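Local coordinates for protein membrane-bound lytic murein transglycosylase A (Burkholderia pseudomallei, PDB 6QK4) that probably cleaves the beta-1,4 linkage between MurNAc and GlcNAc in peptidoglycan, leaving a 1,6-anhydro bond in the MurNAc residue, at residues 105-110 with 168-173; 188-193 with 236-241; 271-276 with 316-321. One frame throughout, in Å; residues are numbered along the deposited sequence.

The three contacts form a chain across the molecule, with contact 1 in the middle. Its centre lies 15 Å from that of contact 2 and 16 Å from that of contact 3. Toward contact 2 the join is polar: Gln-168 NE2 is 3.0 Å from Val-240 O, a probable hydrogen bond. Toward contact 3, strands 101-114 and 317-324 are neighbours, with Tyr-106 N 3.0 Å from Tyr-320 O in another probable hydrogen bond. Contacts 2 and 3 stay about 18 Å apart at their nearest atoms. Contacts 1 and 2 belong to the MltA-specific insert and contact 3 to the 3D domain; in MltA relatives the glycan-binding groove runs between two such domains.

Contact 1 of 3, residues 105-110 with 168-173; sequences GYYEPL and QVQGSG
Gln-170 passes at a slant over the ring of Pro-109, its CG 3.8 Å from Pro-109 CG, and reaches on toward the backbone of Tyr-107. Its CG is anti to the backbone N (chi1 171°), which carries the chain out from the last turn of helix 161-170, and the bend at chi2 (100°) then turns the amide across the strand. There NE2 comes within 2.9 Å of Tyr-107 O, while OE1 lies obliquely beside the Tyr-107 ring, 3.6 Å from CE1. Amide and ring planes are 59° apart, so the two groups do not stack. Pro-109 CD also sits above one face of the Tyr-107 ring, toward its rim, two residues back along the strand.

Two waters link the amide to the strand. One molecule accepts from Tyr-107 N and donates to Gln-170 OE1 at 2.8 Å; a second accepts from Gln-170 NE2 and donates to Glu-108 OE1 at 3.0 Å. Further along, Ser-172 O rests 3.4 Å from Pro-109 CD. The Glu-108 chain, bent at chi2, brings OE2 to 3.8 Å from Gly-173 CA.

Gly-171, with positive phi, ends the helix and lets the chain turn into strand 173-177. Strand 101-114 runs beside both that strand and 317-324, so this proline-glutamine contact sits on the connection between the two domains of the MltA-type fold.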
loop_
_atom_site.group_PDB
_atom_site.type_symbol
_atom_site.label_atom_id
_atom_site.label_comp_id
_atom_site.label_asym_id
_atom_site.label_seq_id
_atom_site.Cartn_x
_atom_site.Cartn_y
_atom_site.Cartn_z
ATOM N N GLY A 105 -4.008 -2.711 4.733
ATOM C CA GLY A 105 -3.456 -1.598 3.965
ATOM C C GLY A 105 -2.017 -1.810 3.534
ATOM O O GLY A 105 -1.291 -2.609 4.121
ATOM N N TYR A 106 -1.642 -1.152 2.425
ATOM C CA TYR A 106 -0.237 -1.185 1.990
ATOM C C TYR A 106 0.145 0.176 1.440
ATOM O O TYR A 106 -0.694 1.091 1.304
ATOM C CB TYR A 106 0.021 -2.282 0.961
ATOM C CG TYR A 106 -0.582 -2.191 -0.431
ATOM C CD1 TYR A 106 -1.977 -2.197 -0.644
ATOM C CD2 TYR A 106 0.263 -2.182 -1.564
ATOM C CE1 TYR A 106 -2.460 -2.193 -1.962
ATOM C CE2 TYR A 106 -0.215 -2.223 -2.846
ATOM C CZ TYR A 106 -1.596 -2.193 -3.026
ATOM O OH TYR A 106 -2.049 -2.240 -4.327
ATOM N N TYR A 107 1.448 0.342 1.195
ATOM C CA TYR A 107 1.989 1.629 0.766
ATOM C C TYR A 107 3.247 1.366 -0.032
ATOM O O TYR A 107 3.730 0.217 -0.116
ATOM C CB TYR A 107 2.304 2.549 1.972
ATOM C CG TYR A 107 3.577 2.191 2.703
ATOM C CD1 TYR A 107 3.678 1.019 3.420
ATOM C CD2 TYR A 107 4.652 3.076 2.714
ATOM C CE1 TYR A 107 4.842 0.724 4.156
ATOM C CE2 TYR A 107 5.817 2.794 3.435
ATOM C CZ TYR A 107 5.894 1.620 4.137
ATOM O OH TYR A 107 7.023 1.362 4.868
ATOM N N GLU A 108 3.763 2.433 -0.631
ATOM C CA GLU A 108 5.058 2.337 -1.308
ATOM C C GLU A 108 6.078 3.187 -0.575
ATOM O O GLU A 108 5.899 4.404 -0.471
ATOM C CB GLU A 108 4.900 2.803 -2.735
ATOM C CG GLU A 108 6.254 2.886 -3.434
ATOM C CD GLU A 108 6.647 1.584 -4.083
ATOM O OE1 GLU A 108 6.242 0.509 -3.561
ATOM O OE2 GLU A 108 7.367 1.649 -5.120
ATOM N N PRO A 109 7.142 2.606 0.011
ATOM C CA PRO A 109 8.136 3.442 0.689
ATOM C C PRO A 109 8.756 4.432 -0.284
ATOM O O PRO A 109 8.972 4.120 -1.455
ATOM C CB PRO A 109 9.184 2.422 1.170
ATOM C CG PRO A 109 8.480 1.115 1.300
ATOM C CD PRO A 109 7.422 1.160 0.135
ATOM N N LEU A 110 9.009 5.647 0.211
ATOM C CA LEU A 110 9.630 6.662 -0.636
ATOM C C LEU A 110 10.780 7.242 0.160
ATOM O O LEU A 110 10.571 7.870 1.209
ATOM C CB LEU A 110 8.632 7.738 -1.059
ATOM C CG LEU A 110 9.329 8.868 -1.840
ATOM C CD1 LEU A 110 8.678 9.108 -3.158
ATOM C CD2 LEU A 110 9.273 10.096 -0.981
ATOM N N GLN A 168 13.741 -2.124 4.240
ATOM C CA GLN A 168 14.048 -3.547 4.356
ATOM C C GLN A 168 12.845 -4.365 4.808
ATOM O O GLN A 168 12.642 -5.470 4.311
ATOM C CB GLN A 168 15.205 -3.778 5.322
ATOM C CG GLN A 168 16.527 -3.439 4.733
ATOM C CD GLN A 168 17.620 -3.524 5.771
ATOM O OE1 GLN A 168 17.508 -2.980 6.865
ATOM N NE2 GLN A 168 18.701 -4.175 5.404
ATOM N N VAL A 169 12.076 -3.868 5.775
ATOM C CA VAL A 169 10.891 -4.603 6.228
ATOM C C VAL A 169 9.918 -4.798 5.059
ATOM O O VAL A 169 9.372 -5.888 4.866
ATOM C CB VAL A 169 10.228 -3.900 7.426
ATOM C CG1 VAL A 169 8.911 -4.550 7.738
ATOM C CG2 VAL A 169 11.136 -3.948 8.677
ATOM N N GLN A 170 9.747 -3.774 4.213
ATOM C CA GLN A 170 8.825 -3.905 3.102
ATOM C C GLN A 170 9.404 -4.772 1.979
ATOM O O GLN A 170 8.676 -5.527 1.336
ATOM C CB GLN A 170 8.447 -2.507 2.597
ATOM C CG GLN A 170 7.646 -2.553 1.283
ATOM C CD GLN A 170 6.152 -2.380 1.519
ATOM O OE1 GLN A 170 5.659 -2.468 2.668
ATOM N NE2 GLN A 170 5.425 -2.097 0.431
ATOM N N GLY A 171 10.723 -4.713 1.737
ATOM C CA GLY A 171 11.340 -5.452 0.660
ATOM C C GLY A 171 11.525 -4.674 -0.630
ATOM O O GLY A 171 12.311 -5.103 -1.487
ATOM N N SER A 172 10.798 -3.570 -0.815
ATOM C CA SER A 172 10.833 -2.878 -2.085
ATOM C C SER A 172 10.320 -1.454 -1.909
ATOM O O SER A 172 9.592 -1.150 -0.955
ATOM C CB SER A 172 10.004 -3.642 -3.125
ATOM O OG SER A 172 8.625 -3.605 -2.788
ATOM N N GLY A 173 10.697 -0.581 -2.840
ATOM C CA GLY A 173 10.222 0.798 -2.762
ATOM C C GLY A 173 10.951 1.655 -3.771
ATOM O O GLY A 173 11.569 1.141 -4.708
HETATM O O HOH W 1 2.880 -2.181 2.593
HETATM O O HOH W 2 6.660 -2.164 -2.263
#

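Contact 2 of 3, residues 188-193 with 236-241; sequences GGTNNQ and NPRFVF
Asn-191 uses both ends of its amide on the backbone of 237-239. ND2 donates to Pro-237 O at 2.8 Å in a nearly straight bond (168°), with the acceptor close to the amide plane, while OD1 receives Phe-239 N at 3.0 Å from well above its carbonyl plane. With CG lodged between the backbone N and the carbonyl carbon (chi1 66°), the amide faces the opposing chain. ND2 also donates to Pro-139 O, which helps fix its rotation.

Main-chain bonds continue the pairing. Phe-241 N gives a 2.8 Å bond to Gly-189 O, Gly-188 N donates to Phe-241 O, and Asn-191 N reaches Phe-239 O at 3.1 Å. Thr-190 and Val-240 form an antiparallel non-hydrogen-bonded pair.

Arginine supplies the remaining polar contact. The extended chain of Arg-238 brings NH1 to Gln-193 O at 3.0 Å, with the acceptor in the guanidinium plane. Thr-190 OG1 lies over one guanidinium face, 3.3 Å from CZ; this oxygen instead accepts from Asn-192 N, making an ST turn.

The Phe-241 ring turns its edge to the backbone of Gly-189 and Thr-190, with CD2 3.5 Å from Gly-189 O. Phe-241 and Trp-128 also pack edge-to-face.

Strands 182-190 and 240-244 thus pair antiparallel within the insert domain, whose family is grouped with the ribosomal L25 barrels, and side-chain bonds extend the join past the strand ends.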
loop_
_atom_site.group_PDB
_atom_site.type_symbol
_atom_site.label_atom_id
_atom_site.label_comp_id
_atom_site.label_asym_id
_atom_site.label_seq_id
_atom_site.Cartn_x
_atom_site.Cartn_y
_atom_site.Cartn_z
ATOM N N GLY A 188 16.185 -8.480 -2.935
ATOM C CA GLY A 188 17.471 -8.954 -3.383
ATOM C C GLY A 188 18.031 -10.027 -2.480
ATOM O O GLY A 188 19.196 -10.395 -2.637
ATOM N N GLY A 189 17.244 -10.542 -1.543
ATOM C CA GLY A 189 17.703 -11.619 -0.684
ATOM C C GLY A 189 17.810 -11.186 0.771
ATOM O O GLY A 189 17.596 -10.025 1.126
ATOM N N THR A 190 18.138 -12.174 1.612
ATOM C CA THR A 190 18.083 -12.042 3.062
ATOM C C THR A 190 19.250 -12.808 3.684
ATOM O O THR A 190 19.887 -13.638 3.036
ATOM C CB THR A 190 16.740 -12.560 3.607
ATOM O OG1 THR A 190 16.784 -12.617 5.028
ATOM C CG2 THR A 190 16.430 -13.967 3.065
ATOM N N ASN A 191 19.569 -12.478 4.941
ATOM C CA ASN A 191 20.542 -13.287 5.666
ATOM C C ASN A 191 19.885 -14.488 6.345
ATOM O O ASN A 191 20.588 -15.280 7.003
ATOM C CB ASN A 191 21.294 -12.414 6.675
ATOM C CG ASN A 191 20.403 -11.891 7.791
ATOM O OD1 ASN A 191 19.166 -11.911 7.737
ATOM N ND2 ASN A 191 21.040 -11.422 8.837
ATOM N N ASN A 192 18.578 -14.653 6.131
ATOM C CA ASN A 192 17.718 -15.667 6.746
ATOM C C ASN A 192 18.022 -15.803 8.226
ATOM O O ASN A 192 18.416 -16.858 8.722
ATOM C CB ASN A 192 17.815 -17.019 6.037
ATOM C CG ASN A 192 16.509 -17.392 5.305
ATOM O OD1 ASN A 192 15.451 -16.761 5.488
ATOM N ND2 ASN A 192 16.591 -18.411 4.459
ATOM N N GLN A 193 17.824 -14.693 8.924
ATOM C CA GLN A 193 17.920 -14.589 10.365
ATOM C C GLN A 193 16.619 -13.975 10.846
ATOM O O GLN A 193 15.961 -13.250 10.094
ATOM C CB GLN A 193 19.121 -13.726 10.802
ATOM C CG GLN A 193 20.480 -14.285 10.352
ATOM C CD GLN A 193 20.970 -15.452 11.218
ATOM O OE1 GLN A 193 20.385 -15.764 12.252
ATOM N NE2 GLN A 193 22.050 -16.085 10.794
ATOM N N ASN A 236 17.588 -6.223 15.643
ATOM C CA ASN A 236 16.916 -7.025 14.633
ATOM C C ASN A 236 17.946 -7.798 13.829
ATOM O O ASN A 236 18.586 -7.220 12.938
ATOM C CB ASN A 236 16.067 -6.142 13.693
ATOM C CG ASN A 236 15.507 -6.928 12.516
ATOM O OD1 ASN A 236 15.302 -8.133 12.631
ATOM N ND2 ASN A 236 15.265 -6.263 11.360
ATOM N N PRO A 237 18.104 -9.101 14.043
ATOM C CA PRO A 237 19.157 -9.829 13.315
ATOM C C PRO A 237 18.894 -9.947 11.827
ATOM O O PRO A 237 19.847 -10.148 11.056
ATOM C CB PRO A 237 19.194 -11.206 14.001
ATOM C CG PRO A 237 17.899 -11.341 14.691
ATOM C CD PRO A 237 17.384 -9.946 15.016
ATOM N N ARG A 238 17.646 -9.804 11.385
ATOM C CA ARG A 238 17.381 -9.931 9.961
ATOM C C ARG A 238 17.952 -8.745 9.184
ATOM O O ARG A 238 17.950 -7.604 9.669
ATOM C CB ARG A 238 15.876 -10.051 9.724
ATOM C CG ARG A 238 15.540 -10.488 8.332
ATOM C CD ARG A 238 14.055 -10.693 8.233
ATOM N NE ARG A 238 13.656 -11.292 6.965
ATOM C CZ ARG A 238 13.900 -12.555 6.602
ATOM N NH1 ARG A 238 14.579 -13.384 7.403
ATOM N NH2 ARG A 238 13.477 -12.993 5.420
ATOM N N PHE A 239 18.457 -9.038 7.985
ATOM C CA PHE A 239 19.055 -8.071 7.056
ATOM C C PHE A 239 18.606 -8.365 5.626
ATOM O O PHE A 239 18.839 -9.463 5.108
ATOM C CB PHE A 239 20.598 -8.079 7.117
ATOM C CG PHE A 239 21.205 -6.822 6.583
ATOM C CD1 PHE A 239 21.338 -5.704 7.416
ATOM C CD2 PHE A 239 21.554 -6.718 5.248
ATOM C CE1 PHE A 239 21.880 -4.518 6.906
ATOM C CE2 PHE A 239 22.068 -5.536 4.717
ATOM C CZ PHE A 239 22.213 -4.429 5.553
ATOM N N VAL A 240 18.050 -7.359 4.944
ATOM C CA VAL A 240 17.483 -7.543 3.617
ATOM C C VAL A 240 18.320 -6.789 2.600
ATOM O O VAL A 240 18.724 -5.648 2.839
ATOM C CB VAL A 240 16.019 -7.068 3.614
ATOM C CG1 VAL A 240 15.418 -7.039 2.193
ATOM C CG2 VAL A 240 15.197 -7.902 4.607
ATOM N N PHE A 241 18.581 -7.436 1.462
ATOM C CA PHE A 241 19.334 -6.889 0.352
ATOM C C PHE A 241 18.381 -6.491 -0.759
ATOM O O PHE A 241 17.213 -6.877 -0.764
ATOM C CB PHE A 241 20.327 -7.907 -0.181
ATOM C CG PHE A 241 21.296 -8.374 0.860
ATOM C CD1 PHE A 241 22.413 -7.614 1.141
ATOM C CD2 PHE A 241 21.044 -9.528 1.585
ATOM C CE1 PHE A 241 23.335 -8.033 2.121
ATOM C CE2 PHE A 241 21.932 -9.956 2.554
ATOM C CZ PHE A 241 23.084 -9.208 2.821
#

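Contact 3 of 3, residues 271-276 with 316-321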
loop_
_atom_site.group_PDB
_atom_site.type_symbol
_atom_site.label_atom_id
_atom_site.label_comp_id
_atom_site.label_asym_id
_atom_site.label_seq_id
_atom_site.Cartn_x
_atom_site.Cartn_y
_atom_site.Cartn_z
ATOM N N ARG A 271 -7.363 5.182 -3.944
ATOM C CA ARG A 271 -8.360 4.880 -4.955
ATOM C C ARG A 271 -8.074 3.558 -5.634
ATOM O O ARG A 271 -8.756 3.245 -6.620
ATOM C CB ARG A 271 -8.440 5.964 -6.048
ATOM C CG ARG A 271 -8.963 7.349 -5.542
ATOM C CD ARG A 271 -10.468 7.219 -5.221
ATOM N NE ARG A 271 -10.898 8.462 -4.581
ATOM C CZ ARG A 271 -12.105 8.612 -4.041
ATOM N NH1 ARG A 271 -12.953 7.587 -4.130
ATOM N NH2 ARG A 271 -12.432 9.775 -3.372
ATOM N N SER A 272 -7.040 2.815 -5.196
ATOM C CA SER A 272 -6.701 1.520 -5.762
ATOM C C SER A 272 -6.676 0.511 -4.649
ATOM O O SER A 272 -6.203 0.823 -3.545
ATOM C CB SER A 272 -5.294 1.520 -6.405
ATOM O OG SER A 272 -5.228 2.335 -7.557
ATOM N N ILE A 273 -7.209 -0.682 -4.896
ATOM C CA ILE A 273 -7.082 -1.775 -3.938
ATOM C C ILE A 273 -6.467 -3.000 -4.629
ATOM O O ILE A 273 -6.603 -3.217 -5.838
ATOM C CB ILE A 273 -8.418 -2.182 -3.303
ATOM C CG1 ILE A 273 -9.492 -2.488 -4.380
ATOM C CG2 ILE A 273 -8.825 -1.121 -2.191
ATOM C CD1 ILE A 273 -10.755 -3.159 -3.723
ATOM N N ALA A 274 -5.717 -3.772 -3.832
ATOM C CA ALA A 274 -5.365 -5.124 -4.204
ATOM C C ALA A 274 -6.454 -6.096 -3.739
ATOM O O ALA A 274 -7.015 -5.946 -2.631
ATOM C CB ALA A 274 -4.012 -5.497 -3.572
ATOM N N VAL A 275 -6.790 -7.059 -4.620
ATOM C CA VAL A 275 -7.867 -8.023 -4.397
ATOM C C VAL A 275 -7.386 -9.450 -4.681
ATOM O O VAL A 275 -6.324 -9.680 -5.252
ATOM C CB VAL A 275 -9.117 -7.737 -5.250
ATOM C CG1 VAL A 275 -9.676 -6.418 -4.870
ATOM C CG2 VAL A 275 -8.715 -7.765 -6.769
ATOM N N ASP A 276 -8.244 -10.408 -4.339
ATOM C CA ASP A 276 -8.063 -11.786 -4.826
ATOM C C ASP A 276 -8.753 -11.836 -6.185
ATOM O O ASP A 276 -9.980 -11.699 -6.277
ATOM C CB ASP A 276 -8.680 -12.788 -3.823
ATOM C CG ASP A 276 -8.659 -14.237 -4.334
ATOM O OD1 ASP A 276 -8.430 -14.419 -5.557
ATOM O OD2 ASP A 276 -8.869 -15.165 -3.495
ATOM N N VAL A 316 -14.718 -11.101 0.206
ATOM C CA VAL A 316 -14.747 -9.690 0.599
ATOM C C VAL A 316 -13.446 -9.472 1.317
ATOM O O VAL A 316 -13.335 -9.679 2.537
ATOM C CB VAL A 316 -15.953 -9.368 1.500
ATOM C CG1 VAL A 316 -15.972 -7.830 1.892
ATOM C CG2 VAL A 316 -17.289 -9.759 0.771
ATOM N N ARG A 317 -12.434 -9.066 0.568
ATOM C CA ARG A 317 -11.078 -8.945 1.105
ATOM C C ARG A 317 -10.359 -7.899 0.263
ATOM O O ARG A 317 -10.333 -8.029 -0.978
ATOM C CB ARG A 317 -10.366 -10.293 0.981
ATOM C CG ARG A 317 -8.969 -10.265 1.579
ATOM C CD ARG A 317 -9.043 -10.152 3.153
ATOM N NE ARG A 317 -7.635 -10.237 3.663
ATOM C CZ ARG A 317 -6.797 -9.208 3.827
ATOM N NH1 ARG A 317 -7.189 -7.984 3.607
ATOM N NH2 ARG A 317 -5.526 -9.404 4.201
ATOM N N ALA A 318 -9.699 -6.929 0.903
ATOM C CA ALA A 318 -8.971 -5.952 0.104
ATOM C C ALA A 318 -7.722 -5.487 0.851
ATOM O O ALA A 318 -7.723 -5.381 2.100
ATOM C CB ALA A 318 -9.885 -4.774 -0.237
ATOM N N ASP A 319 -6.683 -5.130 0.069
ATOM C CA ASP A 319 -5.556 -4.336 0.584
ATOM C C ASP A 319 -5.699 -2.902 0.048
ATOM O O ASP A 319 -5.665 -2.686 -1.169
ATOM C CB ASP A 319 -4.218 -4.939 0.123
ATOM C CG ASP A 319 -3.176 -5.033 1.229
ATOM O OD1 ASP A 319 -3.399 -4.713 2.408
ATOM O OD2 ASP A 319 -2.026 -5.437 0.916
ATOM N N TYR A 320 -5.889 -1.934 0.939
ATOM C CA TYR A 320 -6.135 -0.541 0.536
ATOM C C TYR A 320 -4.799 0.178 0.301
ATOM O O TYR A 320 -3.961 0.230 1.219
ATOM C CB TYR A 320 -6.915 0.116 1.680
ATOM C CG TYR A 320 -7.445 1.497 1.481
ATOM C CD1 TYR A 320 -8.593 1.706 0.722
ATOM C CD2 TYR A 320 -6.843 2.569 2.044
ATOM C CE1 TYR A 320 -9.099 2.992 0.553
ATOM C CE2 TYR A 320 -7.357 3.859 1.938
ATOM C CZ TYR A 320 -8.482 4.061 1.175
ATOM O OH TYR A 320 -8.971 5.339 1.033
ATOM N N PHE A 321 -4.599 0.732 -0.900
ATOM C CA PHE A 321 -3.330 1.408 -1.189
ATOM C C PHE A 321 -3.371 2.812 -0.622
ATOM O O PHE A 321 -4.083 3.674 -1.143
ATOM C CB PHE A 321 -3.040 1.421 -2.693
ATOM C CG PHE A 321 -1.768 2.110 -3.035
ATOM C CD1 PHE A 321 -0.562 1.618 -2.571
ATOM C CD2 PHE A 321 -1.771 3.247 -3.824
ATOM C CE1 PHE A 321 0.635 2.264 -2.904
ATOM C CE2 PHE A 321 -0.615 3.892 -4.169
ATOM C CZ PHE A 321 0.627 3.374 -3.736
HETATM O O HOH W 3 -10.732 -10.043 -2.851
#
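Ile-273 crosses onto strand 317-324 from the face it shares with Tyr-320, and its atoms can be taken in turn. CB stands 3.5 Å from Asp-319 O, a carbonyl that also faces the Ile-273 CA-H. One branch, CG2, leans toward Tyr-320: it packs near the backbone CA and reaches CD1 of the ring at 4.1 Å, meeting that ring obliquely. The other branch starts with CG1 between the backbone N and the carbonyl carbon (chi1 53°), and from there chi2, near 169°, extends the branch across to the neighbouring strand, toward Ala-318. CD1 at its tip therefore touches Ala-318 CB at 3.9 Å. One isoleucine thus spans two residues of the neighbouring strand that lie on the same side of it.

Beneath this apolar cover, the main chains hold an antiparallel pairing. Ala-274 and Asp-319 make the hydrogen-bonded pair, with Ala-274 N to Asp-319 O at 2.9 Å and Asp-319 N to Ala-274 O at 2.8 Å. Phe-321 N adds a bond to Ser-272 O at 3.1 Å, approaching nearly along the C=O axis. On the face opposite Ile-273, Ala-274 CB and Asp-319 CB meet at 3.7 Å, while the carboxylate turns away to Thr-104 OG1. Beyond the Ala-274/Asp-319 pair a water bridges the chains: it accepts from Asp-276 N and donates to Arg-317 O.

The strand axes make an angle of 135°, well short of a straight antiparallel run. Strand 272-274 is flanked on its other edge by strand 298-307, whose Val-303 touches Ile-273, and strand 317-324 by strand 101-114, with Val-103 against Tyr-320. Met-341 of strand 336-346 packs on Ala-318, setting the pair within the beta structure of the 3D domain, a member of the double-psi barrel clan.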